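Side-chain contacts in 6-phosphogluconate dehydrogenase NAD-binding (Dyadobacter fermentans, PDB 4GBJ), which probably works as an NAD(P)-binding oxidoreductase related to 6-phosphogluconate and 3-hydroxyisobutyrate dehydrogenases: residues E102-L107 against A169-K174; I173-N178 against N246-T251; F179-S184 against A216-N221; E190-A195 against Q203-M208. One frame throughout, in Å; residues are numbered along the deposited sequence.

Contact 1: residues E102-L107 against A169-K174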
# COMPACT_ATOMS: atom_id res chain seq x y z
N GLU B 102 -23.93 -7.14 6.36
CA GLU B 102 -25.15 -7.92 6.52
C GLU B 102 -25.62 -7.95 7.98
O GLU B 102 -26.83 -7.85 8.22
CB GLU B 102 -24.94 -9.33 6.03
CG GLU B 102 -26.11 -10.29 6.23
CD GLU B 102 -25.73 -11.69 5.78
OE1 GLU B 102 -25.08 -12.40 6.59
OE2 GLU B 102 -25.97 -12.02 4.60
N THR B 103 -24.69 -8.14 8.94
CA THR B 103 -25.09 -8.15 10.35
C THR B 103 -25.67 -6.77 10.71
O THR B 103 -26.66 -6.68 11.39
CB THR B 103 -23.92 -8.54 11.26
OG1 THR B 103 -23.51 -9.85 10.93
CG2 THR B 103 -24.30 -8.52 12.74
N SER B 104 -25.02 -5.69 10.24
CA SER B 104 -25.50 -4.34 10.53
C SER B 104 -26.87 -4.07 9.95
O SER B 104 -27.70 -3.55 10.66
CB SER B 104 -24.54 -3.31 9.98
OG SER B 104 -23.42 -3.28 10.85
N ARG B 105 -27.10 -4.43 8.68
CA ARG B 105 -28.38 -4.21 8.01
C ARG B 105 -29.48 -5.02 8.70
O ARG B 105 -30.57 -4.51 8.84
CB ARG B 105 -28.29 -4.59 6.54
CG ARG B 105 -27.35 -3.69 5.72
CD ARG B 105 -27.01 -4.37 4.38
NE ARG B 105 -26.14 -3.52 3.56
CZ ARG B 105 -25.25 -3.95 2.66
NH1 ARG B 105 -25.10 -5.25 2.42
NH2 ARG B 105 -24.51 -3.08 1.99
N GLN B 106 -29.18 -6.24 9.16
CA GLN B 106 -30.16 -7.10 9.86
C GLN B 106 -30.54 -6.47 11.18
O GLN B 106 -31.71 -6.31 11.44
CB GLN B 106 -29.58 -8.49 10.13
CG GLN B 106 -29.54 -9.41 8.93
CD GLN B 106 -28.80 -10.69 9.26
OE1 GLN B 106 -28.29 -10.88 10.39
NE2 GLN B 106 -28.75 -11.62 8.30
N LEU B 107 -29.54 -6.08 11.99
CA LEU B 107 -29.78 -5.43 13.28
C LEU B 107 -30.49 -4.09 13.11
O LEU B 107 -31.40 -3.79 13.88
CB LEU B 107 -28.49 -5.23 14.06
CG LEU B 107 -27.85 -6.52 14.56
CD1 LEU B 107 -26.43 -6.28 14.95
CD2 LEU B 107 -28.66 -7.12 15.73
N ALA B 169 -23.20 0.26 4.98
CA ALA B 169 -22.18 0.88 4.10
C ALA B 169 -20.83 1.21 4.78
O ALA B 169 -19.76 0.96 4.19
CB ALA B 169 -22.74 2.13 3.48
N ALA B 170 -20.85 1.82 5.98
CA ALA B 170 -19.58 2.15 6.63
C ALA B 170 -18.79 0.87 6.91
O ALA B 170 -17.55 0.86 6.80
CB ALA B 170 -19.83 2.92 7.91
N ASN B 171 -19.51 -0.21 7.25
CA ASN B 171 -18.91 -1.54 7.49
C ASN B 171 -18.18 -2.05 6.27
O ASN B 171 -17.14 -2.67 6.41
CB ASN B 171 -19.96 -2.54 7.90
CG ASN B 171 -20.55 -2.25 9.24
OD1 ASN B 171 -21.75 -2.06 9.36
ND2 ASN B 171 -19.73 -2.19 10.27
N VAL B 172 -18.69 -1.73 5.07
CA VAL B 172 -18.01 -2.12 3.82
C VAL B 172 -16.68 -1.38 3.74
O VAL B 172 -15.66 -1.98 3.37
CB VAL B 172 -18.86 -1.85 2.53
CG1 VAL B 172 -18.07 -2.12 1.28
CG2 VAL B 172 -20.14 -2.64 2.53
N ILE B 173 -16.67 -0.10 4.14
CA ILE B 173 -15.44 0.70 4.04
C ILE B 173 -14.39 0.13 5.00
O ILE B 173 -13.24 0.06 4.65
CB ILE B 173 -15.66 2.22 4.29
CG1 ILE B 173 -16.76 2.82 3.41
CG2 ILE B 173 -14.35 3.04 4.11
CD1 ILE B 173 -16.54 2.62 1.91
N LYS B 174 -14.80 -0.26 6.21
CA LYS B 174 -13.90 -0.80 7.23
C LYS B 174 -13.24 -2.10 6.74
O LYS B 174 -12.02 -2.24 6.84
CB LYS B 174 -14.67 -1.03 8.52
CG LYS B 174 -13.87 -1.67 9.64
CD LYS B 174 -12.60 -0.93 10.00
CE LYS B 174 -11.99 -1.54 11.23
NZ LYS B 174 -10.70 -0.94 11.58
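Ser104 and Asn171 form a buried polar contact between two domains: Ser104 lies on helix 101-113 of the Rossmann-type nucleotide-binding domain, and Asn171 on the first turns of the long helix 169-197, which leads into the helical C-terminal domain. The contact is small and rests on one short hydrogen bond, from Ser104 OG to Asn171 OD1, at 2.5 Å. With CG anti to its carbonyl carbon (chi1 -67°), Asn171 extends its amide toward the serine and presents the oxygen; ND2 stays 3.9 Å from Ser104 OG. Ser104 OG also bonds with the hydroxyl of Tyr118 on strand 117-124, so the serine ties the amide to the sheet as well. A leucine in place of Asn171 would probably leave Ser104 OG without its acceptor on helix 169-197, its bond with Tyr118 remaining, and so cost the contact its one hydrogen bond between the two segments. Beside this bond, Arg105 runs past Val172, whose CG2 lies 4.4 Å from Arg105 NH2. Polar partners of that guanidinium include Asp166, in a salt bridge, and Asn198 of the second subunit, which puts the margin of the domain junction at the dimer interface. The serine does not meet the amide oxygen on a lone pair: Ser104 OG stands 40° out of the Asn171 carbonyl plane, with a C=O...OG angle of 129°.

Contact 2: residues I173-N178 against N246-T251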
# COMPACT_ATOMS: atom_id res chain seq x y z
N ILE B 173 -16.67 -0.10 4.14
CA ILE B 173 -15.44 0.70 4.04
C ILE B 173 -14.39 0.13 5.00
O ILE B 173 -13.24 0.06 4.65
CB ILE B 173 -15.66 2.22 4.29
CG1 ILE B 173 -16.76 2.82 3.41
CG2 ILE B 173 -14.35 3.04 4.11
CD1 ILE B 173 -16.54 2.62 1.91
N LYS B 174 -14.80 -0.26 6.21
CA LYS B 174 -13.90 -0.80 7.23
C LYS B 174 -13.24 -2.10 6.74
O LYS B 174 -12.02 -2.24 6.84
CB LYS B 174 -14.67 -1.03 8.52
CG LYS B 174 -13.87 -1.67 9.64
CD LYS B 174 -12.60 -0.93 10.00
CE LYS B 174 -11.99 -1.54 11.23
NZ LYS B 174 -10.70 -0.94 11.58
N LEU B 175 -14.05 -3.02 6.20
CA LEU B 175 -13.56 -4.28 5.63
C LEU B 175 -12.59 -4.00 4.50
O LEU B 175 -11.53 -4.61 4.46
CB LEU B 175 -14.72 -5.17 5.14
CG LEU B 175 -15.67 -5.72 6.23
CD1 LEU B 175 -16.76 -6.54 5.62
CD2 LEU B 175 -14.90 -6.42 7.31
N ALA B 176 -12.90 -3.03 3.63
CA ALA B 176 -12.04 -2.66 2.52
C ALA B 176 -10.69 -2.11 3.03
O ALA B 176 -9.65 -2.44 2.45
CB ALA B 176 -12.72 -1.63 1.63
N GLY B 177 -10.74 -1.28 4.08
CA GLY B 177 -9.56 -0.72 4.70
C GLY B 177 -8.65 -1.80 5.25
O GLY B 177 -7.45 -1.80 4.94
N ASN B 178 -9.23 -2.75 6.02
CA ASN B 178 -8.51 -3.89 6.61
C ASN B 178 -7.97 -4.85 5.53
O ASN B 178 -6.89 -5.38 5.69
CB ASN B 178 -9.38 -4.66 7.60
CG ASN B 178 -9.47 -4.05 8.99
OD1 ASN B 178 -8.90 -3.00 9.29
ND2 ASN B 178 -10.19 -4.73 9.86
N ASN B 246 -12.41 -13.27 5.89
CA ASN B 246 -13.60 -14.05 5.57
C ASN B 246 -14.85 -13.19 5.54
O ASN B 246 -15.71 -13.45 4.68
CB ASN B 246 -13.81 -15.21 6.51
CG ASN B 246 -12.89 -16.39 6.21
OD1 ASN B 246 -12.41 -16.58 5.10
ND2 ASN B 246 -12.59 -17.21 7.20
N LEU B 247 -14.95 -12.13 6.40
CA LEU B 247 -16.09 -11.19 6.34
C LEU B 247 -16.04 -10.46 4.98
O LEU B 247 -17.06 -10.27 4.34
CB LEU B 247 -16.04 -10.15 7.47
CG LEU B 247 -16.26 -10.62 8.93
CD1 LEU B 247 -16.21 -9.46 9.84
CD2 LEU B 247 -17.60 -11.32 9.11
N THR B 248 -14.84 -10.05 4.55
CA THR B 248 -14.65 -9.37 3.27
C THR B 248 -15.05 -10.29 2.11
O THR B 248 -15.74 -9.85 1.18
CB THR B 248 -13.21 -8.92 3.18
OG1 THR B 248 -12.98 -8.01 4.25
CG2 THR B 248 -12.85 -8.32 1.81
N LEU B 249 -14.56 -11.51 2.12
CA LEU B 249 -14.89 -12.45 1.05
C LEU B 249 -16.39 -12.73 0.98
O LEU B 249 -16.93 -12.79 -0.12
CB LEU B 249 -14.12 -13.75 1.21
CG LEU B 249 -12.63 -13.63 0.91
CD1 LEU B 249 -11.84 -14.79 1.56
CD2 LEU B 249 -12.39 -13.58 -0.61
N GLN B 250 -17.06 -12.85 2.14
CA GLN B 250 -18.51 -13.06 2.14
C GLN B 250 -19.21 -11.85 1.57
O GLN B 250 -20.18 -11.99 0.82
CB GLN B 250 -19.04 -13.34 3.55
CG GLN B 250 -20.52 -13.76 3.59
CD GLN B 250 -20.75 -15.08 2.84
OE1 GLN B 250 -20.09 -16.08 3.14
NE2 GLN B 250 -21.68 -15.13 1.82
N THR B 251 -18.80 -10.66 2.03
CA THR B 251 -19.40 -9.40 1.61
C THR B 251 -19.24 -9.24 0.08
O THR B 251 -20.20 -8.88 -0.60
CB THR B 251 -18.75 -8.24 2.39
OG1 THR B 251 -19.10 -8.42 3.75
CG2 THR B 251 -19.19 -6.89 1.91
O HOH W 1 -10.78 -7.31 5.49
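Leu175 carries most of this contact, laying its side chain against Leu247, Thr248 and Thr251 of the facing helix. Different branches of the leucine meet different residues. CB of Leu175 lies 3.4 Å from Thr248 OG1, the two side chains lying alongside and pointing opposite ways. CD2 of Leu175 meets CB of Leu247 at 3.9 Å, the two leucines set roughly perpendicular, while CD1 of Leu175 comes to 3.5 Å from Thr251 OG1. The leucine's CG is anti to its carbonyl carbon (chi1 -66°), a setting that carries CG, and with it the two methyls, to the turn from Leu247 to Thr251. Here the long helix 169-197, which links the Rossmann-type domain to the helical C-terminal domain, crosses helix 238-254 of the latter at -123°, the axes of the short segments approaching to 9.6 Å. Thr248 adds a polar link: a water donates to Leu175 O at 3.0 Å and pairs with Thr248 OG1 at 2.6 Å, joining a main-chain carbonyl of one helix to a side chain of the other. The hydroxyl of Thr251 is taken up within its own helix, giving a hydrogen bond from Thr251 OG1 to Leu247 O at 2.8 Å; Thr251 N reaches the same oxygen from the other face of the carbonyl plane. Pro101 touches both Leu175 and Thr251, and Met194 of the second subunit packs on Thr248 and on Ala176.

Contact 3: residues F179-S184 against A216-N221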
# COMPACT_ATOMS: atom_id res chain seq x y z
N PHE B 179 -8.70 -5.00 4.45
CA PHE B 179 -8.27 -5.78 3.29
C PHE B 179 -7.03 -5.14 2.68
O PHE B 179 -6.09 -5.85 2.38
CB PHE B 179 -9.40 -5.92 2.25
CG PHE B 179 -8.96 -6.15 0.83
CD1 PHE B 179 -8.50 -7.40 0.42
CD2 PHE B 179 -9.01 -5.13 -0.10
CE1 PHE B 179 -8.13 -7.61 -0.89
CE2 PHE B 179 -8.59 -5.33 -1.41
CZ PHE B 179 -8.17 -6.56 -1.80
N MSE B 180 -7.00 -3.82 2.55
CA MSE B 180 -5.86 -3.13 1.95
C MSE B 180 -4.66 -3.19 2.88
O MSE B 180 -3.54 -3.32 2.41
CB MSE B 180 -6.16 -1.70 1.58
CG MSE B 180 -7.02 -1.64 0.35
SE MSE B 180 -7.53 0.13 -0.28
CE MSE B 180 -5.81 0.91 -0.64
N ILE B 181 -4.90 -3.19 4.20
CA ILE B 181 -3.79 -3.32 5.15
C ILE B 181 -3.15 -4.70 4.97
O ILE B 181 -1.93 -4.79 4.88
CB ILE B 181 -4.20 -3.06 6.59
CG1 ILE B 181 -4.60 -1.58 6.79
CG2 ILE B 181 -3.02 -3.46 7.57
CD1 ILE B 181 -5.39 -1.36 8.14
N ALA B 182 -3.97 -5.75 4.88
CA ALA B 182 -3.54 -7.15 4.71
C ALA B 182 -2.80 -7.32 3.38
O ALA B 182 -1.77 -8.02 3.35
CB ALA B 182 -4.73 -8.10 4.79
N CYS B 183 -3.28 -6.68 2.31
CA CYS B 183 -2.56 -6.68 1.02
C CYS B 183 -1.19 -6.02 1.14
O CYS B 183 -0.24 -6.46 0.51
CB CYS B 183 -3.37 -6.00 -0.07
SG CYS B 183 -4.84 -6.89 -0.57
N SER B 184 -1.10 -4.95 1.92
CA SER B 184 0.18 -4.23 2.12
C SER B 184 1.16 -5.12 2.80
O SER B 184 2.31 -5.17 2.41
CB SER B 184 -0.07 -2.94 2.90
OG SER B 184 -1.04 -2.19 2.18
N ALA B 216 3.39 6.22 3.94
CA ALA B 216 2.08 6.31 4.62
C ALA B 216 2.17 5.50 5.93
O ALA B 216 2.94 4.53 5.98
CB ALA B 216 0.97 5.79 3.70
N PRO B 217 1.45 5.87 7.00
CA PRO B 217 1.65 5.20 8.30
C PRO B 217 1.49 3.69 8.28
O PRO B 217 2.28 3.02 8.96
CB PRO B 217 0.62 5.87 9.21
CG PRO B 217 -0.34 6.62 8.27
CD PRO B 217 0.54 7.03 7.15
N ILE B 218 0.57 3.14 7.45
CA ILE B 218 0.37 1.69 7.32
C ILE B 218 1.70 0.99 6.93
O ILE B 218 2.15 0.10 7.63
CB ILE B 218 -0.79 1.35 6.30
CG1 ILE B 218 -2.19 1.78 6.82
CG2 ILE B 218 -0.82 -0.16 5.93
CD1 ILE B 218 -2.56 1.33 8.22
N PHE B 219 2.38 1.46 5.90
CA PHE B 219 3.62 0.84 5.40
C PHE B 219 4.81 1.03 6.30
O PHE B 219 5.66 0.15 6.33
CB PHE B 219 3.99 1.35 3.99
CG PHE B 219 3.00 0.85 2.99
CD1 PHE B 219 3.23 -0.32 2.30
CD2 PHE B 219 1.86 1.57 2.70
CE1 PHE B 219 2.31 -0.79 1.37
CE2 PHE B 219 0.92 1.07 1.79
CZ PHE B 219 1.15 -0.10 1.13
N GLN B 220 4.90 2.13 7.01
CA GLN B 220 6.04 2.38 7.89
C GLN B 220 5.90 1.55 9.21
O GLN B 220 6.89 0.96 9.67
CB GLN B 220 6.16 3.89 8.17
CG GLN B 220 6.52 4.65 6.85
CD GLN B 220 6.93 6.12 7.00
OE1 GLN B 220 7.96 6.59 6.44
NE2 GLN B 220 6.07 6.90 7.63
N ASN B 221 4.68 1.49 9.76
CA ASN B 221 4.41 0.71 10.97
C ASN B 221 4.39 -0.78 10.68
O ASN B 221 5.10 -1.54 11.33
CB ASN B 221 3.07 1.11 11.59
CG ASN B 221 2.94 2.55 12.07
OD1 ASN B 221 1.83 3.07 12.20
ND2 ASN B 221 4.04 3.23 12.42
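The carbonyl oxygen of Met180 is gripped twice by Ser184, the residue that meets Phe219 and Ile218 across the contact. Ser184 OG donates to Met180 O at 2.8 Å and Ser184 N at 3.0 Å, from opposite faces of the carbonyl plane. The hydroxyl is folded back along its own helix, OG lying anti to the carbonyl carbon of Ser184 (chi1 -57°), and is thereby placed beside the far end of the Phe219 ring. Phe219 CZ comes to 3.2 Å from Ser184 OG, a tight approach, and Phe219 CE1 to 3.6 Å from Ser184 CB. One turn earlier, two isoleucines meet nearly at right angles: Ile218 CD1 touches Ile181 CG1 at 3.8 Å, and Ile218 CG2 reaches over to Ser184 CB at 4.2 Å. These residues join the middle of the long helix 169-197 to the start of helix 217-228, both in the helical C-terminal domain, with the short segments inclined at 41°. Phe214 of the same chain meets the Phe219 ring, and Phe214 of the second subunit packs on Ser184, which places the serine at the dimer interface. Replacing Ser184 by an alanine would probably leave Met180 O with only the main-chain donor of this pair and open a gap beside Phe219 CZ. Because the buried hydroxyl is already bonded within its helix, it meets the ring as a small packing group, and the two segments join through van der Waals packing, with no direct hydrogen bond between them.

Contact 4: residues E190-A195 against Q203-M208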
# COMPACT_ATOMS: atom_id res chain seq x y z
N GLU B 190 6.31 -10.55 0.12
CA GLU B 190 6.78 -11.04 -1.17
C GLU B 190 7.99 -10.29 -1.63
O GLU B 190 8.99 -10.90 -2.03
CB GLU B 190 5.67 -10.92 -2.25
CG GLU B 190 4.52 -11.89 -1.99
CD GLU B 190 3.43 -11.91 -3.06
OE1 GLU B 190 3.77 -11.64 -4.22
OE2 GLU B 190 2.24 -12.14 -2.75
N ALA B 191 7.89 -8.96 -1.61
CA ALA B 191 8.96 -8.08 -2.08
C ALA B 191 10.19 -8.19 -1.22
O ALA B 191 11.29 -8.34 -1.77
CB ALA B 191 8.48 -6.63 -2.13
N PHE B 192 10.03 -8.22 0.13
CA PHE B 192 11.20 -8.29 1.03
C PHE B 192 11.86 -9.62 1.02
O PHE B 192 13.09 -9.66 1.12
CB PHE B 192 10.85 -7.90 2.45
CG PHE B 192 10.34 -6.50 2.76
CD1 PHE B 192 10.18 -5.55 1.75
CD2 PHE B 192 10.00 -6.14 4.06
CE1 PHE B 192 9.66 -4.29 2.02
CE2 PHE B 192 9.50 -4.86 4.34
CZ PHE B 192 9.30 -3.95 3.31
N THR B 193 11.10 -10.71 0.76
CA THR B 193 11.65 -12.06 0.58
C THR B 193 12.40 -12.16 -0.71
O THR B 193 13.46 -12.77 -0.72
CB THR B 193 10.51 -13.12 0.70
OG1 THR B 193 9.99 -13.00 2.00
CG2 THR B 193 11.00 -14.54 0.48
N MSE B 194 11.89 -11.59 -1.82
CA MSE B 194 12.63 -11.60 -3.07
C MSE B 194 13.99 -10.92 -2.88
O MSE B 194 15.02 -11.38 -3.41
CB MSE B 194 11.85 -10.86 -4.22
CG MSE B 194 12.76 -10.55 -5.50
SE MSE B 194 11.63 -9.81 -6.91
CE MSE B 194 11.39 -7.96 -6.24
N ALA B 195 13.98 -9.77 -2.19
CA ALA B 195 15.21 -9.02 -1.91
C ALA B 195 16.14 -9.87 -1.05
O ALA B 195 17.32 -10.06 -1.40
CB ALA B 195 14.86 -7.70 -1.23
N GLN B 203 15.57 -4.92 5.91
CA GLN B 203 15.52 -3.59 6.51
C GLN B 203 15.91 -2.52 5.48
O GLN B 203 15.29 -1.47 5.47
CB GLN B 203 16.51 -3.52 7.72
CG GLN B 203 16.43 -2.19 8.52
CD GLN B 203 15.10 -1.97 9.21
OE1 GLN B 203 14.34 -2.91 9.48
NE2 GLN B 203 14.80 -0.72 9.57
N SER B 204 16.93 -2.77 4.65
CA SER B 204 17.39 -1.75 3.66
C SER B 204 16.36 -1.50 2.56
O SER B 204 16.14 -0.35 2.19
CB SER B 204 18.75 -2.12 3.06
OG SER B 204 18.68 -3.25 2.21
N ILE B 205 15.75 -2.56 2.00
CA ILE B 205 14.68 -2.39 1.00
C ILE B 205 13.47 -1.70 1.69
O ILE B 205 12.85 -0.82 1.10
CB ILE B 205 14.26 -3.69 0.23
CG1 ILE B 205 13.11 -3.38 -0.75
CG2 ILE B 205 13.83 -4.84 1.17
CD1 ILE B 205 12.76 -4.51 -1.72
N TYR B 206 13.09 -2.13 2.89
CA TYR B 206 12.01 -1.47 3.68
C TYR B 206 12.26 0.06 3.86
O TYR B 206 11.40 0.89 3.58
CB TYR B 206 11.88 -2.14 5.08
CG TYR B 206 11.22 -1.28 6.13
CD1 TYR B 206 9.87 -1.06 6.10
CD2 TYR B 206 11.98 -0.63 7.11
CE1 TYR B 206 9.26 -0.19 7.03
CE2 TYR B 206 11.39 0.20 8.05
CZ TYR B 206 10.03 0.47 7.97
OH TYR B 206 9.43 1.27 8.92
N GLU B 207 13.43 0.41 4.31
CA GLU B 207 13.75 1.82 4.56
C GLU B 207 13.68 2.65 3.28
O GLU B 207 13.12 3.74 3.31
CB GLU B 207 15.15 1.98 5.18
CG GLU B 207 15.15 1.61 6.64
CD GLU B 207 16.52 1.55 7.30
OE1 GLU B 207 17.54 1.79 6.61
OE2 GLU B 207 16.57 1.27 8.51
N MSE B 208 14.16 2.11 2.16
CA MSE B 208 14.16 2.86 0.92
C MSE B 208 12.77 3.05 0.40
O MSE B 208 12.37 4.19 0.14
CB MSE B 208 15.03 2.18 -0.13
CG MSE B 208 15.32 3.05 -1.35
SE MSE B 208 13.88 2.90 -2.65
CE MSE B 208 14.14 4.51 -3.51
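At the helical hairpin where helix 169-197 ends and the chain turns back into helix 202-211, Phe192 and Ala195 pack against Ile205 and Tyr206. Only a short connection separates the two helices in sequence; their segments run at 133° to each other, with axes 9.6 Å apart at the closest. Ile205 is the side chain most covered. Its chain is extended, CG1 anti to the backbone N (chi1 178°), carrying CD1 out to the first helix, where it lies 3.9 Å from Ala195 CB and 4.1 Å from Ala191 O. The branch methyl CG2 of Ile205 fits between Ala195 CB and the Phe192 ring, 3.8 Å from Phe192 CD1. The far end of that ring passes on to the next residue: Phe192 CZ sits 3.6 Å from Tyr206 CB and lies at the edge of the tyrosine ring, near its plane, while Tyr206 N lies over one face of the phenylalanine, 4.1 Å from CE1. The tyrosine's own hydroxyl points away to Gln220 O on helix 217-228, with which it is hydrogen-bonded, and Val226 of that helix touches Phe192. On the other side of the subunit boundary, Phe163 and Phe161 of the second subunit pack on Ser204 and Met208. Nearby, Thr193 OG1 bonds Arg202 at the start of the second helix. Small alanines on the first helix let the isoleucine come close to its backbone, and between these two segments the join is apolar packing without a hydrogen bond.

In the fold
All four contacts lie along helix 169-197, in chain order from contact 1 at its start to contact 4 near its end, the centres of contacts 1 and 4 being 36 Å apart. Contact 1 joins it to the Rossmann-type domain; the others join it to later helices of the C-terminal domain. The segments of contacts 1 and 2, whose centres are 10 Å apart, both include Lys174, the predicted active-site residue, though its side chain takes no part in either packing; that of Ile181 in contact 3 is about 6 Å from it. Contacts 2 and 3 meet where Thr248 CG2 packs 4.2 Å from Phe179 CB. Contact 4, nested in the chain loop that contact 3 closes, is away from the annotated sites. Every contact also touches the second subunit.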